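Long-range contacts in Doc8: Type I dockerin repeat domain from family 9 glycoside hydrolase WP_009982745[Ruminococcus flavefaciens] (Ruminococcus flavefaciens FD-1, PDB 5M2S), which probably binds a cohesin module through its two calcium-binding repeats, docking its parent family 9 glycoside hydrolase onto the bacterial cellulosome: residues A31-I36 with T66-L71; S40-I45 with A85-I90; T26-A31 with G73-N78. One frame throughout, in Å; residues are numbered along the deposited sequence.

Contact 1. Residues A31-I36 with T66-L71; sequences ANCDGI and TAQGEL. With CA (calcium ion), chain G.
The backbones of Ala-31 and Gly-69 meet closely, with their CA atoms 4.0 Å apart. The loop 31-36 here runs against the first turn of helix 67-72. Two CA-H...O contacts link the pair: Gly-69 CA lies 3.2 Å from Ala-31 O, and Ala-31 CA faces Gly-69 O. Gly-69 has no side chain, so its CA can lie directly against Ala-31 O. A water extends the backbone link, donating to Ala-31 O at 2.7 Å and accepting from Thr-66 N.

Cys-33 carries the side-chain contact. Its SG is anti to the carbonyl carbon (chi1 -60°) and points at the helix start. There Cys-33 SG sits 3.5 Å from Gly-69 N, flanked by Thr-66 OG1 and Gln-68 CG. Thr-66 is the N-cap of the helix: its OG1 accepts from Gly-69 N at 3.1 Å. The amide of Gln-68 turns away and donates to Asn-24 O.

The rest of the loop wraps a calcium ion. Asn-32 OD1, Asp-34 OD1 and Ile-36 O bind it. Ile-36 N meets Asp-34 OD1 from above the carboxylate plane, closing an Asx turn. With the metal bond, this helps to hold the carboxylate.

The helix contact rests mainly on backbone atoms, the Cys-33 sulfur with the Thr-66 and Gln-68 side chains around it, and one bridging water. The oxygens of Asn-32, Asp-34 and Ile-36 are turned to the calcium ion instead.

Contact 2. Residues S40-I45 with A85-I90; sequences SDAVII and ADALAI. With CA (calcium ion), chain G; CA (calcium ion), chain F.
Apolar contacts dominate the meeting of Ala-42, Ile-45, Ala-87 and Ile-90. Segments 40-45 and 85-90 are helical and nearly antiparallel, at 172°, with axes 8.6 Å apart. The closest backbone point is Ala-42 with Ala-87, whose CB atoms are 4.1 Å apart. Two such small side chains let the helices come close. Ile-45 and Ile-90 reach toward each other tip to tip, with 3.6 Å between their CD1 atoms. In Ile-45, CG1 is anti to the carbonyl carbon (chi1 -73°) and CG2 is anti to the backbone N. The two branches therefore divide the work: CD1 meets Ile-90, while CG2 rests 4.0 Å from Ala-87 CB. Ile-90 has the same first torsion, and its CG2 lies near Ala-42 CB.

Mixed contacts repeat this pattern on both sides. Ile-90 CD1 touches Asp-41 CB at 4.0 Å, and Ile-45 CD1 touches Asp-86 CB at the same distance. Each isoleucine tip thus packs on the aliphatic part of an aspartate from the other helix.

Metal bonds take up the polar ends of those aspartates. Asp-41 OD1 and OD2 both bind one calcium ion, OD2 at 2.5 Å. Asp-86 holds the other in the same bidentate way. Asp-41 OD2 also accepts from Asp-38 N, and Asp-86 OD2 from Thr-83 N. These second bonds help to fix the turn of each carboxylate.

All six touching residues are buried. The chemistry is split along each aspartate: its CB belongs to the apolar interface and its carboxylate to a calcium site. Metal binding and helix pairing are therefore probably coupled.

Contact 3. Residues T26-A31 with G73-N78; sequences TLWGDA and GDVNEN. With CA (calcium ion), chain F; CA (calcium ion), chain G.
The side chains of Trp-28 and Val-75 run alongside each other with opposite headings, Trp-28 CE3 4.0 Å from Val-75 CG1. The far end of the indole goes on to Asn-78. Asn-78 ND2 lies at the ring edge, near its plane, 3.6 Å from Trp-28 CZ3. The amide and ring planes are nearly perpendicular, at 87°. Asp-74 O also approaches Trp-28 CZ3, obliquely. Val-75 CG1 is anti to the carbonyl carbon (chi1 -69°). It reaches the backbone of the other loop, 3.4 Å from Gly-29 N. Further along, Ala-31 CB packs on Gly-73 CA.

The next shell holds these groups in place. Asn-78 ND2 donates to Asp-74 O at 2.8 Å, in the carbonyl plane, with an N-H...O angle of 158°. This bond fixes the amide that borders the indole. A type II beta turn from Leu-27 to Asp-30 has Trp-28 and Gly-29 at its two central positions; the positive phi of Gly-29 suits a glycine. Gly-29 is also tied to Asn-72 by backbone hydrogen bonding. Leu-101 packs on both Trp-28 and Val-75, so the C-terminal tail joins the cluster.

Farther out lie the two calcium ions. Asp-30 OD1 binds one at 2.3 Å. Asp-74 OD1 binds the other at the same distance, joined by Asn-76 O. The Asp-74 carboxylate has a further polar partner in Gly-79. Asp-30 and Asp-74 are each the centre of an inverse gamma turn, and both have CG anti to the backbone N. The loops open alike at this aspartate, but then diverge: Asn-76 binds through its backbone O, where Asn-32 uses OD1. A water on the second ion donates to Asn-76 OD1.

This pairing of the starts of two calcium loops is consistent with the dockerin fold, in which two EF-hand-like loop-helix motifs pack together.

How the contacts relate
The three contacts lie 8 to 11 Å apart, centre to centre, in one compact dockerin domain. Contacts 1 and 3 share Ala-31 and continue one calcium loop, which leads into helix 39-50. In chain order come 26-31, 31-36, 40-45, 66-71, 73-78 and 85-90. Contact 1 thus falls within the span of contact 3, while contact 2 crosses both. Asp-41 of contact 2 completes the first calcium site with residues of contacts 1 and 3. Asp-86 joins Asp-74 and Asn-76 of contact 3 at the second site, which Asn-80 and Gly-81 complete. Each ion therefore ties a loop to its following helix. The partner protein chain reaches contacts 1 and 2 but not contact 3.

Contact 1. Residues A31-I36 with T66-L71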
ATOM      1  N   ALA B  31       3.543 -16.714   1.850  1.00  5.14           N
ATOM      2  CA  ALA B  31       4.339 -17.105   0.692  1.00  5.32           C
ATOM      3  C   ALA B  31       5.827 -16.944   0.910  1.00  5.78           C
ATOM      4  O   ALA B  31       6.622 -17.666   0.281  1.00  6.28           O
ATOM      5  CB  ALA B  31       3.859 -16.349  -0.533  1.00  5.24           C
ATOM      6  N   ASN B  32       6.228 -16.011   1.780  1.00  5.89           N
ATOM      7  CA  ASN B  32       7.660 -15.851   2.090  1.00  6.53           C
ATOM      8  C   ASN B  32       8.128 -16.547   3.396  1.00  6.98           C
ATOM      9  O   ASN B  32       9.284 -16.395   3.808  1.00  7.35           O
ATOM     10  CB  ASN B  32       8.071 -14.382   2.040  1.00  6.36           C
ATOM     11  CG  ASN B  32       7.480 -13.554   3.148  1.00  6.52           C
ATOM     12  OD1 ASN B  32       6.959 -14.088   4.126  1.00  6.72           O
ATOM     13  ND2 ASN B  32       7.515 -12.237   2.978  1.00  6.68           N
ATOM     14  N   CYS B  33       7.229 -17.307   4.009  1.00  7.68           N
ATOM     15  CA  CYS B  33       7.533 -18.124   5.193  1.00  8.60           C
ATOM     16  C   CYS B  33       8.211 -17.373   6.338  1.00  9.38           C
ATOM     17  O   CYS B  33       9.123 -17.919   7.005  1.00 10.39           O
ATOM     18  CB  CYS B  33       8.377 -19.323   4.793  1.00  9.13           C
ATOM     19  SG  CYS B  33       7.568 -20.408   3.603  1.00 10.37           S
ATOM     20  N   ASP B  34       7.722 -16.175   6.625  1.00  8.57           N
ATOM     21  CA  ASP B  34       8.230 -15.400   7.746  1.00  9.32           C
ATOM     22  C   ASP B  34       7.308 -15.411   8.963  1.00  9.47           C
ATOM     23  O   ASP B  34       7.610 -14.773   9.981  1.00 10.65           O
ATOM     24  CB  ASP B  34       8.587 -13.980   7.304  1.00  8.89           C
ATOM     25  CG  ASP B  34       7.382 -13.097   7.083  1.00  8.80           C
ATOM     26  OD1 ASP B  34       6.260 -13.636   7.015  1.00  7.78           O
ATOM     27  OD2 ASP B  34       7.593 -11.864   6.973  1.00  8.78           O
ATOM     28  N   GLY B  35       6.187 -16.134   8.877  1.00  9.18           N
ATOM     29  CA  GLY B  35       5.242 -16.278   9.997  1.00  9.47           C
ATOM     30  C   GLY B  35       4.218 -15.179  10.168  1.00  9.60           C
ATOM     31  O   GLY B  35       3.443 -15.186  11.147  1.00 10.26           O
ATOM     32  N   ILE B  36       4.206 -14.247   9.220  1.00  9.13           N
ATOM     33  CA  ILE B  36       3.117 -13.264   9.183  0.70  9.59           C
ATOM     34  C   ILE B  36       2.645 -13.130   7.744  1.00  8.23           C
ATOM     35  O   ILE B  36       3.342 -13.494   6.789  1.00  8.44           O
ATOM     36  CB  ILE B  36       3.465 -11.877   9.776  0.70 11.22           C
ATOM     37  CG1 ILE B  36       4.418 -11.109   8.880  0.70 11.54           C
ATOM     38  CG2 ILE B  36       4.053 -11.974  11.190  0.70 12.36           C
ATOM     39  CD1 ILE B  36       4.509  -9.660   9.278  0.70 13.03           C
ATOM     40  N   THR B  66      10.010 -20.402  -1.871  1.00  7.27           N
ATOM     41  CA  THR B  66      10.310 -21.780  -1.571  1.00  7.69           C
ATOM     42  C   THR B  66       9.105 -22.669  -1.847  1.00  7.27           C
ATOM     43  O   THR B  66       7.980 -22.190  -2.027  1.00  7.01           O
ATOM     44  CB  THR B  66      10.716 -21.946  -0.111  1.00  8.05           C
ATOM     45  OG1 THR B  66       9.596 -21.650   0.745  1.00  7.79           O
ATOM     46  CG2 THR B  66      11.853 -21.022   0.237  1.00  9.10           C
ATOM     47  N   ALA B  67       9.340 -23.971  -1.885  1.00  7.25           N
ATOM     48  CA  ALA B  67       8.214 -24.920  -2.036  1.00  7.64           C
ATOM     49  C   ALA B  67       7.127 -24.721  -0.986  1.00  8.05           C
ATOM     50  O   ALA B  67       5.921 -24.735  -1.303  1.00  8.05           O
ATOM     51  CB  ALA B  67       8.717 -26.340  -1.998  1.00  7.78           C
ATOM     52  N   GLN B  68       7.534 -24.546   0.267  1.00  8.16           N
ATOM     53  CA  GLN B  68       6.578 -24.337   1.344  1.00  9.07           C
ATOM     54  C   GLN B  68       5.832 -23.032   1.098  1.00  7.91           C
ATOM     55  O   GLN B  68       4.603 -22.949   1.305  1.00  7.35           O
ATOM     56  CB  GLN B  68       7.263 -24.302   2.712  1.00 10.71           C
ATOM     57  CG  GLN B  68       6.275 -24.148   3.861  1.00 12.48           C
ATOM     58  CD  GLN B  68       5.341 -25.344   3.966  1.00 13.95           C
ATOM     59  OE1 GLN B  68       5.793 -26.467   4.179  1.00 17.66           O
ATOM     60  NE2 GLN B  68       4.048 -25.124   3.794  1.00 14.20           N
ATOM     61  N   GLY B  69       6.560 -22.027   0.614  1.00  7.26           N
ATOM     62  CA  GLY B  69       5.949 -20.752   0.281  1.00  7.10           C
ATOM     63  C   GLY B  69       4.888 -20.872  -0.821  1.00  6.74           C
ATOM     64  O   GLY B  69       3.840 -20.196  -0.774  1.00  6.55           O
ATOM     65  N   GLU B  70       5.141 -21.711  -1.822  1.00  6.74           N
ATOM     66  CA  GLU B  70       4.158 -21.933  -2.880  1.00  7.08           C
ATOM     67  C   GLU B  70       2.925 -22.642  -2.375  1.00  7.19           C
ATOM     68  O   GLU B  70       1.829 -22.428  -2.910  1.00  7.30           O
ATOM     69  CB  GLU B  70       4.755 -22.701  -4.057  1.00  7.51           C
ATOM     70  CG  GLU B  70       5.811 -21.899  -4.780  1.00  7.90           C
ATOM     71  CD  GLU B  70       6.169 -22.461  -6.130  1.00  8.48           C
ATOM     72  OE1 GLU B  70       6.100 -23.702  -6.288  1.00  8.78           O
ATOM     73  OE2 GLU B  70       6.476 -21.637  -7.026  1.00  9.77           O
ATOM     74  N   LEU B  71       3.085 -23.529  -1.403  1.00  7.20           N
ATOM     75  CA  LEU B  71       1.909 -24.169  -0.771  1.00  7.43           C
ATOM     76  C   LEU B  71       1.130 -23.136   0.034  1.00  6.58           C
ATOM     77  O   LEU B  71      -0.083 -23.037  -0.113  1.00  6.20           O
ATOM     78  CB  LEU B  71       2.291 -25.332   0.140  1.00  8.56           C
ATOM     79  CG  LEU B  71       2.901 -26.522  -0.607  1.00  9.58           C
ATOM     80  CD1 LEU B  71       3.390 -27.585   0.370  1.00 10.75           C
ATOM     81  CD2 LEU B  71       1.898 -27.140  -1.554  1.00 10.60           C
TER
HETATM   82 CA    CA G 202       4.868 -13.612   5.130  1.00  5.93          CA
HETATM   83  O   HOH W   1       9.065 -18.819   0.374  1.00  7.18           O
HETATM   84  O   HOH W   2       5.671 -11.365   5.085  1.00  6.60           O

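Contact 2. Residues S40-I45 with A85-I90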
ATOM      1  N   SER B  40       4.309  -8.139   1.663  1.00  4.86           N
ATOM      2  CA  SER B  40       5.524  -8.782   1.099  1.00  4.99           C
ATOM      3  C   SER B  40       5.226 -10.174   0.521  1.00  4.80           C
ATOM      4  O   SER B  40       5.925 -10.689  -0.382  1.00  4.49           O
ATOM      5  CB  SER B  40       6.691  -8.900   2.111  1.00  5.27           C
ATOM      6  OG  SER B  40       7.443  -7.681   2.241  1.00  5.60           O
ATOM      7  N   ASP B  41       4.188 -10.800   1.054  1.00  4.57           N
ATOM      8  CA  ASP B  41       3.752 -12.086   0.508  1.00  4.46           C
ATOM      9  C   ASP B  41       3.187 -11.921  -0.891  1.00  4.30           C
ATOM     10  O   ASP B  41       3.439 -12.763  -1.736  1.00  4.22           O
ATOM     11  CB  ASP B  41       2.763 -12.739   1.480  1.00  4.45           C
ATOM     12  CG  ASP B  41       3.421 -13.123   2.795  1.00  4.70           C
ATOM     13  OD1 ASP B  41       4.399 -13.917   2.745  1.00  4.78           O
ATOM     14  OD2 ASP B  41       2.990 -12.655   3.870  1.00  4.60           O
ATOM     15  N   ALA B  42       2.467 -10.828  -1.170  1.00  4.33           N
ATOM     16  CA  ALA B  42       2.034 -10.563  -2.527  1.00  4.47           C
ATOM     17  C   ALA B  42       3.217 -10.246  -3.440  1.00  4.62           C
ATOM     18  O   ALA B  42       3.280 -10.719  -4.584  1.00  4.84           O
ATOM     19  CB  ALA B  42       0.986  -9.431  -2.556  1.00  4.41           C
ATOM     20  N   VAL B  43       4.195  -9.494  -2.916  1.00  5.20           N
ATOM     21  CA  VAL B  43       5.409  -9.209  -3.670  1.00  5.19           C
ATOM     22  C   VAL B  43       6.120 -10.500  -4.110  1.00  5.57           C
ATOM     23  O   VAL B  43       6.476 -10.654  -5.282  1.00  5.61           O
ATOM     24  CB  VAL B  43       6.387  -8.337  -2.838  1.00  5.45           C
ATOM     25  CG1 VAL B  43       7.730  -8.209  -3.529  1.00  5.46           C
ATOM     26  CG2 VAL B  43       5.786  -6.948  -2.578  1.00  5.58           C
ATOM     27  N   ILE B  44       6.376 -11.415  -3.182  1.00  5.58           N
ATOM     28  CA  ILE B  44       7.151 -12.590  -3.569  1.00  5.90           C
ATOM     29  C   ILE B  44       6.438 -13.442  -4.654  1.00  5.91           C
ATOM     30  O   ILE B  44       7.090 -13.993  -5.555  1.00  5.44           O
ATOM     31  CB  ILE B  44       7.630 -13.415  -2.363  1.00  6.45           C
ATOM     32  CG1 ILE B  44       8.817 -14.287  -2.781  1.00  7.20           C
ATOM     33  CG2 ILE B  44       6.519 -14.238  -1.734  1.00  6.18           C
ATOM     34  CD1 ILE B  44       9.426 -14.976  -1.583  1.00  8.17           C
ATOM     35  N   ILE B  45       5.121 -13.546  -4.567  1.00  5.85           N
ATOM     36  CA  ILE B  45       4.368 -14.218  -5.589  1.00  6.28           C
ATOM     37  C   ILE B  45       4.563 -13.511  -6.941  1.00  6.70           C
ATOM     38  O   ILE B  45       4.851 -14.159  -7.945  1.00  6.43           O
ATOM     39  CB  ILE B  45       2.862 -14.289  -5.203  1.00  6.32           C
ATOM     40  CG1 ILE B  45       2.632 -15.318  -4.069  1.00  6.51           C
ATOM     41  CG2 ILE B  45       1.979 -14.661  -6.416  1.00  6.32           C
ATOM     42  CD1 ILE B  45       1.252 -15.208  -3.418  1.00  6.56           C
ATOM     43  N   ALA B  85      -3.672 -14.201  -9.282  1.00  5.69           N
ATOM     44  CA  ALA B  85      -4.837 -14.111  -8.424  1.00  5.39           C
ATOM     45  C   ALA B  85      -4.556 -14.447  -6.977  1.00  5.07           C
ATOM     46  O   ALA B  85      -5.286 -14.005  -6.083  1.00  4.78           O
ATOM     47  CB  ALA B  85      -5.947 -15.001  -8.959  1.00  5.49           C
ATOM     48  N   ASP B  86      -3.505 -15.225  -6.710  1.00  4.72           N
ATOM     49  CA  ASP B  86      -3.094 -15.489  -5.311  1.00  4.62           C
ATOM     50  C   ASP B  86      -2.591 -14.211  -4.608  1.00  4.66           C
ATOM     51  O   ASP B  86      -2.926 -13.945  -3.440  1.00  4.50           O
ATOM     52  CB  ASP B  86      -2.049 -16.600  -5.281  1.00  4.58           C
ATOM     53  CG  ASP B  86      -2.627 -17.946  -5.709  1.00  4.60           C
ATOM     54  OD1 ASP B  86      -3.580 -18.433  -5.056  1.00  4.74           O
ATOM     55  OD2 ASP B  86      -2.182 -18.494  -6.735  1.00  4.62           O
ATOM     56  N   ALA B  87      -1.804 -13.426  -5.339  1.00  4.89           N
ATOM     57  CA  ALA B  87      -1.334 -12.126  -4.843  1.00  4.80           C
ATOM     58  C   ALA B  87      -2.499 -11.193  -4.608  1.00  4.90           C
ATOM     59  O   ALA B  87      -2.582 -10.554  -3.561  1.00  4.86           O
ATOM     60  CB  ALA B  87      -0.347 -11.508  -5.810  1.00  4.80           C
ATOM     61  N   LEU B  88      -3.428 -11.125  -5.562  1.00  5.05           N
ATOM     62  CA  LEU B  88      -4.614 -10.274  -5.395  1.00  5.46           C
ATOM     63  C   LEU B  88      -5.430 -10.678  -4.206  1.00  5.15           C
ATOM     64  O   LEU B  88      -5.962  -9.809  -3.505  1.00  5.43           O
ATOM     65  CB  LEU B  88      -5.493 -10.312  -6.643  1.00  6.06           C
ATOM     66  CG  LEU B  88      -4.834  -9.778  -7.918  1.00  6.81           C
ATOM     67  CD1 LEU B  88      -5.718  -9.977  -9.141  1.00  7.43           C
ATOM     68  CD2 LEU B  88      -4.528  -8.320  -7.744  1.00  7.18           C
ATOM     69  N   ALA B  89      -5.568 -11.991  -3.962  1.00  5.03           N
ATOM     70  CA  ALA B  89      -6.316 -12.456  -2.798  1.00  4.93           C
ATOM     71  C   ALA B  89      -5.683 -11.987  -1.478  1.00  4.59           C
ATOM     72  O   ALA B  89      -6.388 -11.595  -0.522  1.00  4.46           O
ATOM     73  CB  ALA B  89      -6.423 -13.977  -2.814  1.00  5.05           C
ATOM     74  N   ILE B  90      -4.361 -12.040  -1.412  1.00  4.50           N
ATOM     75  CA  ILE B  90      -3.645 -11.545  -0.234  1.00  4.52           C
ATOM     76  C   ILE B  90      -3.957 -10.054  -0.051  1.00  4.65           C
ATOM     77  O   ILE B  90      -4.250  -9.608   1.071  1.00  4.59           O
ATOM     78  CB  ILE B  90      -2.129 -11.840  -0.341  1.00  4.58           C
ATOM     79  CG1 ILE B  90      -1.898 -13.357  -0.284  1.00  4.70           C
ATOM     80  CG2 ILE B  90      -1.335 -11.102   0.739  1.00  4.67           C
ATOM     81  CD1 ILE B  90      -0.483 -13.758  -0.609  1.00  4.73           C
TER
HETATM   82 CA    CA G 202       4.868 -13.612   5.130  1.00  5.93          CA
HETATM   83 CA    CA F 201      -3.807 -20.362  -6.673  1.00  4.62          CA
HETATM   84  O   HOH W   3      -4.825 -18.891  -8.302  1.00  3.56           O
HETATM   85  O   HOH W   2       5.671 -11.365   5.085  1.00  6.60           O

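Contact 3. Residues T26-A31 with G73-N78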
ATOM      1  N   THR B  26       1.692 -24.070   6.533  1.00 10.58           N
ATOM      2  CA  THR B  26       2.038 -23.563   7.854  1.00 10.68           C
ATOM      3  C   THR B  26       1.172 -22.372   8.226  1.00 10.04           C
ATOM      4  O   THR B  26       0.750 -22.219   9.360  1.00  9.65           O
ATOM      5  CB  THR B  26       3.533 -23.171   7.949  1.00 11.40           C
ATOM      6  OG1 THR B  26       3.840 -22.148   6.992  1.00 11.03           O
ATOM      7  CG2 THR B  26       4.405 -24.364   7.638  1.00 11.76           C
ATOM      8  N   LEU B  27       0.897 -21.515   7.254  1.00  8.77           N
ATOM      9  CA  LEU B  27       0.112 -20.294   7.499  1.00  8.23           C
ATOM     10  C   LEU B  27      -0.412 -19.828   6.133  1.00  7.36           C
ATOM     11  O   LEU B  27       0.384 -19.604   5.219  1.00  6.46           O
ATOM     12  CB  LEU B  27       0.996 -19.212   8.128  1.00  8.68           C
ATOM     13  CG  LEU B  27       0.298 -17.934   8.597  1.00  9.22           C
ATOM     14  CD1 LEU B  27      -0.710 -18.236   9.704  1.00  9.62           C
ATOM     15  CD2 LEU B  27       1.296 -16.892   9.095  1.00  9.53           C
ATOM     16  N   TRP B  28      -1.735 -19.760   5.983  1.00  7.33           N
ATOM     17  CA  TRP B  28      -2.341 -19.394   4.693  1.00  7.17           C
ATOM     18  C   TRP B  28      -1.952 -17.965   4.336  1.00  6.97           C
ATOM     19  O   TRP B  28      -2.184 -17.045   5.125  1.00  7.14           O
ATOM     20  CB  TRP B  28      -3.866 -19.515   4.721  1.00  7.68           C
ATOM     21  CG  TRP B  28      -4.378 -20.914   4.693  1.00  8.57           C
ATOM     22  CD1 TRP B  28      -5.037 -21.577   5.692  1.00  9.45           C
ATOM     23  CD2 TRP B  28      -4.274 -21.833   3.598  1.00  9.75           C
ATOM     24  NE1 TRP B  28      -5.355 -22.867   5.282  1.00 10.12           N
ATOM     25  CE2 TRP B  28      -4.895 -23.043   3.995  1.00 10.58           C
ATOM     26  CE3 TRP B  28      -3.725 -21.742   2.319  1.00 10.75           C
ATOM     27  CZ2 TRP B  28      -4.980 -24.150   3.147  1.00 11.48           C
ATOM     28  CZ3 TRP B  28      -3.790 -22.853   1.470  1.00 11.66           C
ATOM     29  CH2 TRP B  28      -4.421 -24.046   1.894  1.00 11.99           C
ATOM     30  N   GLY B  29      -1.376 -17.796   3.148  1.00  6.30           N
ATOM     31  CA  GLY B  29      -0.934 -16.480   2.651  1.00  6.02           C
ATOM     32  C   GLY B  29       0.539 -16.224   2.867  1.00  5.80           C
ATOM     33  O   GLY B  29       1.089 -15.301   2.285  1.00  5.75           O
ATOM     34  N   ASP B  30       1.203 -17.063   3.670  1.00  5.75           N
ATOM     35  CA  ASP B  30       2.590 -16.786   4.049  1.00  5.41           C
ATOM     36  C   ASP B  30       3.578 -17.342   3.026  1.00  5.34           C
ATOM     37  O   ASP B  30       4.374 -18.257   3.305  1.00  5.31           O
ATOM     38  CB  ASP B  30       2.899 -17.307   5.460  1.00  5.84           C
ATOM     39  CG  ASP B  30       4.236 -16.850   5.979  1.00  6.09           C
ATOM     40  OD1 ASP B  30       4.824 -15.864   5.421  1.00  5.80           O
ATOM     41  OD2 ASP B  30       4.712 -17.520   6.960  1.00  6.70           O
ATOM     42  N   ALA B  31       3.543 -16.714   1.850  1.00  5.14           N
ATOM     43  CA  ALA B  31       4.339 -17.105   0.692  1.00  5.32           C
ATOM     44  C   ALA B  31       5.827 -16.944   0.910  1.00  5.78           C
ATOM     45  O   ALA B  31       6.622 -17.666   0.281  1.00  6.28           O
ATOM     46  CB  ALA B  31       3.859 -16.349  -0.533  1.00  5.24           C
ATOM     47  N   GLY B  73       1.071 -19.938  -0.247  1.00  4.96           N
ATOM     48  CA  GLY B  73       0.594 -18.865  -1.071  1.00  4.75           C
ATOM     49  C   GLY B  73      -0.571 -19.180  -1.973  1.00  4.63           C
ATOM     50  O   GLY B  73      -1.146 -18.263  -2.563  1.00  4.69           O
ATOM     51  N   ASP B  74      -0.938 -20.452  -2.061  1.00  4.74           N
ATOM     52  CA  ASP B  74      -1.997 -20.897  -2.996  1.00  4.80           C
ATOM     53  C   ASP B  74      -3.350 -20.735  -2.311  1.00  5.05           C
ATOM     54  O   ASP B  74      -4.012 -21.715  -1.923  1.00  5.36           O
ATOM     55  CB  ASP B  74      -1.752 -22.334  -3.460  1.00  4.90           C
ATOM     56  CG  ASP B  74      -2.726 -22.783  -4.538  1.00  4.85           C
ATOM     57  OD1 ASP B  74      -3.499 -21.925  -5.043  1.00  4.73           O
ATOM     58  OD2 ASP B  74      -2.706 -23.994  -4.882  1.00  4.82           O
ATOM     59  N   VAL B  75      -3.719 -19.466  -2.147  1.00  4.94           N
ATOM     60  CA  VAL B  75      -4.895 -19.073  -1.364  1.00  5.29           C
ATOM     61  C   VAL B  75      -6.133 -18.869  -2.272  1.00  5.45           C
ATOM     62  O   VAL B  75      -7.268 -18.923  -1.795  1.00  6.42           O
ATOM     63  CB  VAL B  75      -4.615 -17.789  -0.522  1.00  5.11           C
ATOM     64  CG1 VAL B  75      -3.620 -18.111   0.581  1.00  5.18           C
ATOM     65  CG2 VAL B  75      -4.128 -16.617  -1.364  1.00  5.11           C
ATOM     66  N   ASN B  76      -5.891 -18.575  -3.544  1.00  5.39           N
ATOM     67  CA  ASN B  76      -6.938 -18.422  -4.533  1.00  5.54           C
ATOM     68  C   ASN B  76      -7.029 -19.713  -5.321  1.00  5.61           C
ATOM     69  O   ASN B  76      -6.023 -20.185  -5.845  1.00  5.61           O
ATOM     70  CB  ASN B  76      -6.624 -17.262  -5.487  1.00  5.47           C
ATOM     71  CG  ASN B  76      -7.546 -17.238  -6.696  1.00  5.73           C
ATOM     72  OD1 ASN B  76      -7.241 -17.819  -7.765  1.00  5.67           O
ATOM     73  ND2 ASN B  76      -8.711 -16.598  -6.535  1.00  6.06           N
ATOM     74  N   GLU B  77      -8.221 -20.271  -5.400  1.00  5.96           N
ATOM     75  CA  GLU B  77      -8.458 -21.522  -6.133  1.00  6.12           C
ATOM     76  C   GLU B  77      -7.447 -22.597  -5.697  1.00  5.97           C
ATOM     77  O   GLU B  77      -6.846 -23.280  -6.520  1.00  5.64           O
ATOM     78  CB  GLU B  77      -8.401 -21.273  -7.656  1.00  6.43           C
ATOM     79  CG  GLU B  77      -9.504 -20.403  -8.216  1.00  6.88           C
ATOM     80  CD  GLU B  77     -10.865 -21.086  -8.219  1.00  7.41           C
ATOM     81  OE1 GLU B  77     -10.963 -22.228  -7.737  1.00  7.64           O
ATOM     82  OE2 GLU B  77     -11.825 -20.488  -8.760  1.00  7.99           O
ATOM     83  N   ASN B  78      -7.264 -22.726  -4.373  1.00  6.08           N
ATOM     84  CA  ASN B  78      -6.311 -23.681  -3.827  1.00  6.21           C
ATOM     85  C   ASN B  78      -6.324 -25.020  -4.604  1.00  6.08           C
ATOM     86  O   ASN B  78      -7.391 -25.647  -4.770  1.00  6.33           O
ATOM     87  CB  ASN B  78      -6.543 -23.920  -2.333  1.00  6.46           C
ATOM     88  CG  ASN B  78      -5.557 -24.907  -1.745  1.00  6.83           C
ATOM     89  OD1 ASN B  78      -5.936 -26.045  -1.400  1.00  8.39           O
ATOM     90  ND2 ASN B  78      -4.303 -24.508  -1.649  1.00  6.79           N
TER
HETATM   91 CA    CA F 201      -3.807 -20.362  -6.673  1.00  4.62          CA
HETATM   92 CA    CA G 202       4.868 -13.612   5.130  1.00  5.93          CA
HETATM   93  O   HOH W   3      -4.825 -18.891  -8.302  1.00  3.56           O
HETATM   94  O   HOH W   2       5.671 -11.365   5.085  1.00  6.60           O